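Local coordinates for protein major extracellular endoglucanase (Xanthomonas campestris pv. campestris, PDB 4TUF) that hydrolyses internal beta-1,4-glucosidic linkages in cellulose, lichenin and cereal beta-glucans through its TIM-barrel family 5 glycoside hydrolase domain, at residues 54-64 / 104-115. Numbering follows the deposited sequence.
Sequences FNAVRLPFCPA and MYVLLDHHTPDC. With 2HP (dihydrogenphosphate ion), chain J.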
loop_
_atom_site.group_PDB
_atom_site.type_symbol
_atom_site.label_atom_id
_atom_site.label_comp_id
_atom_site.label_asym_id
_atom_site.label_seq_id
_atom_site.Cartn_x
_atom_site.Cartn_y
_atom_site.Cartn_z
ATOM N N PHE A 54 -13.393 5.286 6.515
ATOM C CA PHE A 54 -11.940 5.219 6.353
ATOM C C PHE A 54 -11.253 6.278 7.208
ATOM O O PHE A 54 -11.689 7.428 7.246
ATOM C CB PHE A 54 -11.523 5.412 4.887
ATOM C CG PHE A 54 -12.011 4.337 3.953
ATOM C CD1 PHE A 54 -11.401 3.099 3.916
ATOM C CD2 PHE A 54 -13.059 4.582 3.082
ATOM C CE1 PHE A 54 -11.843 2.119 3.046
ATOM C CE2 PHE A 54 -13.502 3.608 2.212
ATOM C CZ PHE A 54 -12.891 2.377 2.194
ATOM N N ASN A 55 -10.177 5.896 7.885
ATOM C CA ASN A 55 -9.390 6.862 8.639
ATOM C C ASN A 55 -7.929 6.831 8.220
ATOM O O ASN A 55 -7.080 7.442 8.864
ATOM C CB ASN A 55 -9.508 6.603 10.138
ATOM C CG ASN A 55 -8.638 5.454 10.605
ATOM O OD1 ASN A 55 -8.323 4.541 9.841
ATOM N ND2 ASN A 55 -8.249 5.491 11.875
ATOM N N ALA A 56 -7.642 6.104 7.147
ATOM C CA ALA A 56 -6.268 5.932 6.708
ATOM C C ALA A 56 -6.187 5.820 5.195
ATOM O O ALA A 56 -7.087 5.288 4.554
ATOM C CB ALA A 56 -5.652 4.708 7.363
ATOM N N VAL A 57 -5.092 6.316 4.632
ATOM C CA VAL A 57 -4.924 6.371 3.190
ATOM C C VAL A 57 -3.490 6.001 2.799
ATOM O O VAL A 57 -2.526 6.448 3.423
ATOM C CB VAL A 57 -5.287 7.783 2.654
ATOM C CG1 VAL A 57 -4.406 8.180 1.486
ATOM C CG2 VAL A 57 -6.754 7.848 2.270
ATOM N N ARG A 58 -3.359 5.166 1.775
ATOM C CA ARG A 58 -2.059 4.849 1.204
ATOM C C ARG A 58 -1.895 5.625 -0.105
ATOM O O ARG A 58 -2.674 5.439 -1.035
ATOM C CB ARG A 58 -1.930 3.343 0.973
ATOM C CG ARG A 58 -0.550 2.857 0.531
ATOM C CD ARG A 58 -0.537 1.334 0.516
ATOM N NE ARG A 58 0.735 0.744 0.099
ATOM C CZ ARG A 58 0.999 0.331 -1.137
ATOM N NH1 ARG A 58 0.083 0.456 -2.091
ATOM N NH2 ARG A 58 2.177 -0.209 -1.421
ATOM N N LEU A 59 -0.889 6.495 -0.162
ATOM C CA LEU A 59 -0.671 7.379 -1.312
ATOM C C LEU A 59 0.506 6.973 -2.195
ATOM O O LEU A 59 1.656 7.282 -1.882
ATOM C CB LEU A 59 -0.440 8.817 -0.841
ATOM C CG LEU A 59 -1.626 9.772 -0.778
ATOM C CD1 LEU A 59 -1.122 11.180 -0.530
ATOM C CD2 LEU A 59 -2.433 9.707 -2.061
ATOM N N PRO A 60 0.227 6.281 -3.306
ATOM C CA PRO A 60 1.298 6.055 -4.281
ATOM C C PRO A 60 1.833 7.366 -4.862
ATOM O O PRO A 60 1.070 8.301 -5.077
ATOM C CB PRO A 60 0.613 5.213 -5.366
ATOM C CG PRO A 60 -0.522 4.528 -4.657
ATOM C CD PRO A 60 -0.994 5.518 -3.623
ATOM N N PHE A 61 3.138 7.434 -5.092
ATOM C CA PHE A 61 3.742 8.567 -5.785
ATOM C C PHE A 61 4.889 8.068 -6.666
ATOM O O PHE A 61 5.269 6.904 -6.597
ATOM C CB PHE A 61 4.247 9.616 -4.793
ATOM C CG PHE A 61 5.419 9.155 -3.969
ATOM C CD1 PHE A 61 6.722 9.350 -4.413
ATOM C CD2 PHE A 61 5.219 8.520 -2.752
ATOM C CE1 PHE A 61 7.804 8.915 -3.660
ATOM C CE2 PHE A 61 6.293 8.084 -1.997
ATOM C CZ PHE A 61 7.588 8.282 -2.452
ATOM N N CYS A 62 5.438 8.952 -7.487
ATOM C CA CYS A 62 6.575 8.620 -8.334
ATOM C C CYS A 62 7.570 9.766 -8.232
ATOM O O CYS A 62 7.197 10.857 -7.806
ATOM C CB CYS A 62 6.130 8.392 -9.779
ATOM S SG CYS A 62 5.449 9.859 -10.607
ATOM N N PRO A 63 8.841 9.523 -8.590
ATOM C CA PRO A 63 9.862 10.574 -8.521
ATOM C C PRO A 63 9.478 11.865 -9.245
ATOM O O PRO A 63 9.633 12.944 -8.671
ATOM C CB PRO A 63 11.065 9.922 -9.195
ATOM C CG PRO A 63 10.919 8.481 -8.872
ATOM C CD PRO A 63 9.436 8.213 -8.915
ATOM N N ALA A 64 8.984 11.755 -10.474
ATOM C CA ALA A 64 8.617 12.928 -11.264
ATOM C C ALA A 64 7.663 13.861 -10.515
ATOM O O ALA A 64 7.776 15.083 -10.613
ATOM C CB ALA A 64 7.999 12.502 -12.583
ATOM N N MET A 104 -6.725 12.069 9.245
ATOM C CA MET A 104 -6.607 10.828 8.495
ATOM C C MET A 104 -5.137 10.445 8.348
ATOM O O MET A 104 -4.322 11.258 7.913
ATOM C CB MET A 104 -7.278 10.965 7.120
ATOM C CG MET A 104 -8.779 11.248 7.194
ATOM S SD MET A 104 -9.613 11.441 5.603
ATOM C CE MET A 104 -9.252 9.859 4.832
ATOM N N TYR A 105 -4.806 9.208 8.719
ATOM C CA TYR A 105 -3.435 8.716 8.648
ATOM C C TYR A 105 -3.020 8.527 7.198
ATOM O O TYR A 105 -3.822 8.103 6.368
ATOM C CB TYR A 105 -3.287 7.404 9.421
ATOM C CG TYR A 105 -3.604 7.524 10.894
ATOM C CD1 TYR A 105 -2.684 8.072 11.779
ATOM C CD2 TYR A 105 -4.825 7.094 11.402
ATOM C CE1 TYR A 105 -2.967 8.189 13.132
ATOM C CE2 TYR A 105 -5.121 7.212 12.754
ATOM C CZ TYR A 105 -4.186 7.760 13.613
ATOM O OH TYR A 105 -4.471 7.881 14.955
ATOM N N VAL A 106 -1.766 8.842 6.892
ATOM C CA VAL A 106 -1.276 8.723 5.522
ATOM C C VAL A 106 -0.000 7.881 5.436
ATOM O O VAL A 106 1.012 8.205 6.055
ATOM C CB VAL A 106 -1.004 10.117 4.908
ATOM C CG1 VAL A 106 -0.398 9.988 3.523
ATOM C CG2 VAL A 106 -2.278 10.923 4.854
ATOM N N LEU A 107 -0.059 6.798 4.668
ATOM C CA LEU A 107 1.117 5.990 4.384
ATOM C C LEU A 107 1.576 6.272 2.955
ATOM O O LEU A 107 0.931 5.855 1.994
ATOM C CB LEU A 107 0.821 4.493 4.578
ATOM C CG LEU A 107 1.994 3.493 4.456
ATOM C CD1 LEU A 107 3.058 3.726 5.525
ATOM C CD2 LEU A 107 1.516 2.042 4.511
ATOM N N LEU A 108 2.683 6.992 2.812
ATOM C CA LEU A 108 3.223 7.278 1.489
ATOM C C LEU A 108 3.874 6.019 0.905
ATOM O O LEU A 108 4.376 5.175 1.642
ATOM C CB LEU A 108 4.213 8.450 1.555
ATOM C CG LEU A 108 3.545 9.766 1.974
ATOM C CD1 LEU A 108 4.551 10.829 2.337
ATOM C CD2 LEU A 108 2.621 10.282 0.882
ATOM N N ASP A 109 3.851 5.906 -0.420
ATOM C CA ASP A 109 4.238 4.685 -1.117
ATOM C C ASP A 109 5.051 5.009 -2.375
ATOM O O ASP A 109 4.556 5.658 -3.294
ATOM C CB ASP A 109 2.978 3.878 -1.464
ATOM C CG ASP A 109 3.202 2.856 -2.577
ATOM O OD1 ASP A 109 4.324 2.323 -2.709
ATOM O OD2 ASP A 109 2.236 2.572 -3.319
ATOM N N HIS A 110 6.301 4.556 -2.406
ATOM C CA HIS A 110 7.165 4.739 -3.572
ATOM C C HIS A 110 6.796 3.701 -4.618
ATOM O O HIS A 110 7.306 2.575 -4.604
ATOM C CB HIS A 110 8.640 4.613 -3.188
ATOM C CG HIS A 110 9.581 5.055 -4.263
ATOM N ND1 HIS A 110 9.668 4.420 -5.485
ATOM C CD2 HIS A 110 10.473 6.074 -4.302
ATOM C CE1 HIS A 110 10.570 5.032 -6.233
ATOM N NE2 HIS A 110 11.076 6.038 -5.537
ATOM N N HIS A 111 5.913 4.082 -5.533
ATOM C CA HIS A 111 5.176 3.095 -6.311
ATOM C C HIS A 111 5.883 2.685 -7.590
ATOM O O HIS A 111 5.958 1.497 -7.921
ATOM C CB HIS A 111 3.788 3.640 -6.639
ATOM C CG HIS A 111 2.750 2.582 -6.820
ATOM N ND1 HIS A 111 2.124 1.968 -5.758
ATOM C CD2 HIS A 111 2.221 2.034 -7.941
ATOM C CE1 HIS A 111 1.254 1.083 -6.218
ATOM N NE2 HIS A 111 1.293 1.105 -7.538
ATOM N N THR A 112 6.389 3.672 -8.320
ATOM C CA THR A 112 7.030 3.410 -9.603
ATOM C C THR A 112 8.162 4.387 -9.842
ATOM O O THR A 112 8.045 5.562 -9.501
ATOM C CB THR A 112 6.027 3.503 -10.769
ATOM O OG1 THR A 112 6.743 3.581 -12.009
ATOM C CG2 THR A 112 5.160 4.736 -10.627
ATOM N N PRO A 113 9.269 3.902 -10.428
ATOM C CA PRO A 113 10.432 4.749 -10.721
ATOM C C PRO A 113 10.243 5.690 -11.906
ATOM O O PRO A 113 11.058 6.600 -12.057
ATOM C CB PRO A 113 11.532 3.729 -11.029
ATOM C CG PRO A 113 10.794 2.544 -11.566
ATOM C CD PRO A 113 9.510 2.490 -10.779
ATOM N N ASP A 114 9.208 5.488 -12.723
ATOM C CA ASP A 114 9.076 6.243 -13.970
ATOM C C ASP A 114 7.652 6.633 -14.331
ATOM O O ASP A 114 7.348 6.843 -15.507
ATOM C CB ASP A 114 9.674 5.446 -15.139
ATOM C CG ASP A 114 9.061 4.052 -15.292
ATOM O OD1 ASP A 114 7.885 3.842 -14.917
ATOM O OD2 ASP A 114 9.767 3.156 -15.802
ATOM N N CYS A 115 6.780 6.715 -13.332
ATOM C CA CYS A 115 5.395 7.126 -13.559
ATOM C C CYS A 115 4.692 6.227 -14.585
ATOM O O CYS A 115 3.806 6.673 -15.317
ATOM C CB CYS A 115 5.347 8.600 -13.992
ATOM S SG CYS A 115 5.698 9.750 -12.633
HETATM P P 2HP J . 7.560 0.549 -18.261
HETATM O O1 2HP J . 7.506 1.554 -17.134
HETATM O O2 2HP J . 7.768 -0.838 -17.696
HETATM O O3 2HP J . 6.254 0.586 -19.018
HETATM O O4 2HP J . 8.704 0.882 -19.193
#
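Strands 56-61 and 105-110 run parallel, their axes 24° apart, in regular register from Ala56 beside Tyr105 to Phe61 beside His110, joined by seven backbone hydrogen bonds that alternate from Tyr105 N to Asn55 O through to His111 N to Phe61 O. They are neighbouring strands of the TIM barrel, linked by the beta-alpha-beta crossover through helix 88-102. Ala56, Arg58 and Pro60 share the inward face with Tyr105, Leu107 and Asp109. The Arg58 chain is extended, CG anti to the backbone N (chi1 -173°), which carries its guanidinium up to the Asp109 carboxylate. The two planes stack 26° apart, and Arg58 NH1 lies 3.3 Å from Asp109 OD2, a salt bridge of charges alone, since OD2 sits over the guanidinium face. Arg58 NH2 also pairs with Asp153 and NH1 with Glu278, the probable nucleophile, which probably places this face beside the active site. His111 ND1 donates to the syn side of Asp109 OD2. On the other face, Leu59 CB packs 3.8 Å from Leu108 CD2, Leu108 and Phe61 touch Val139 of helix 129-143, and His110 CA lies 4.0 Å from the Phe61 ring centroid, over its face. Beyond the strands a disulfide joins Cys62 SG to Cys115 SG, 2.0 Å.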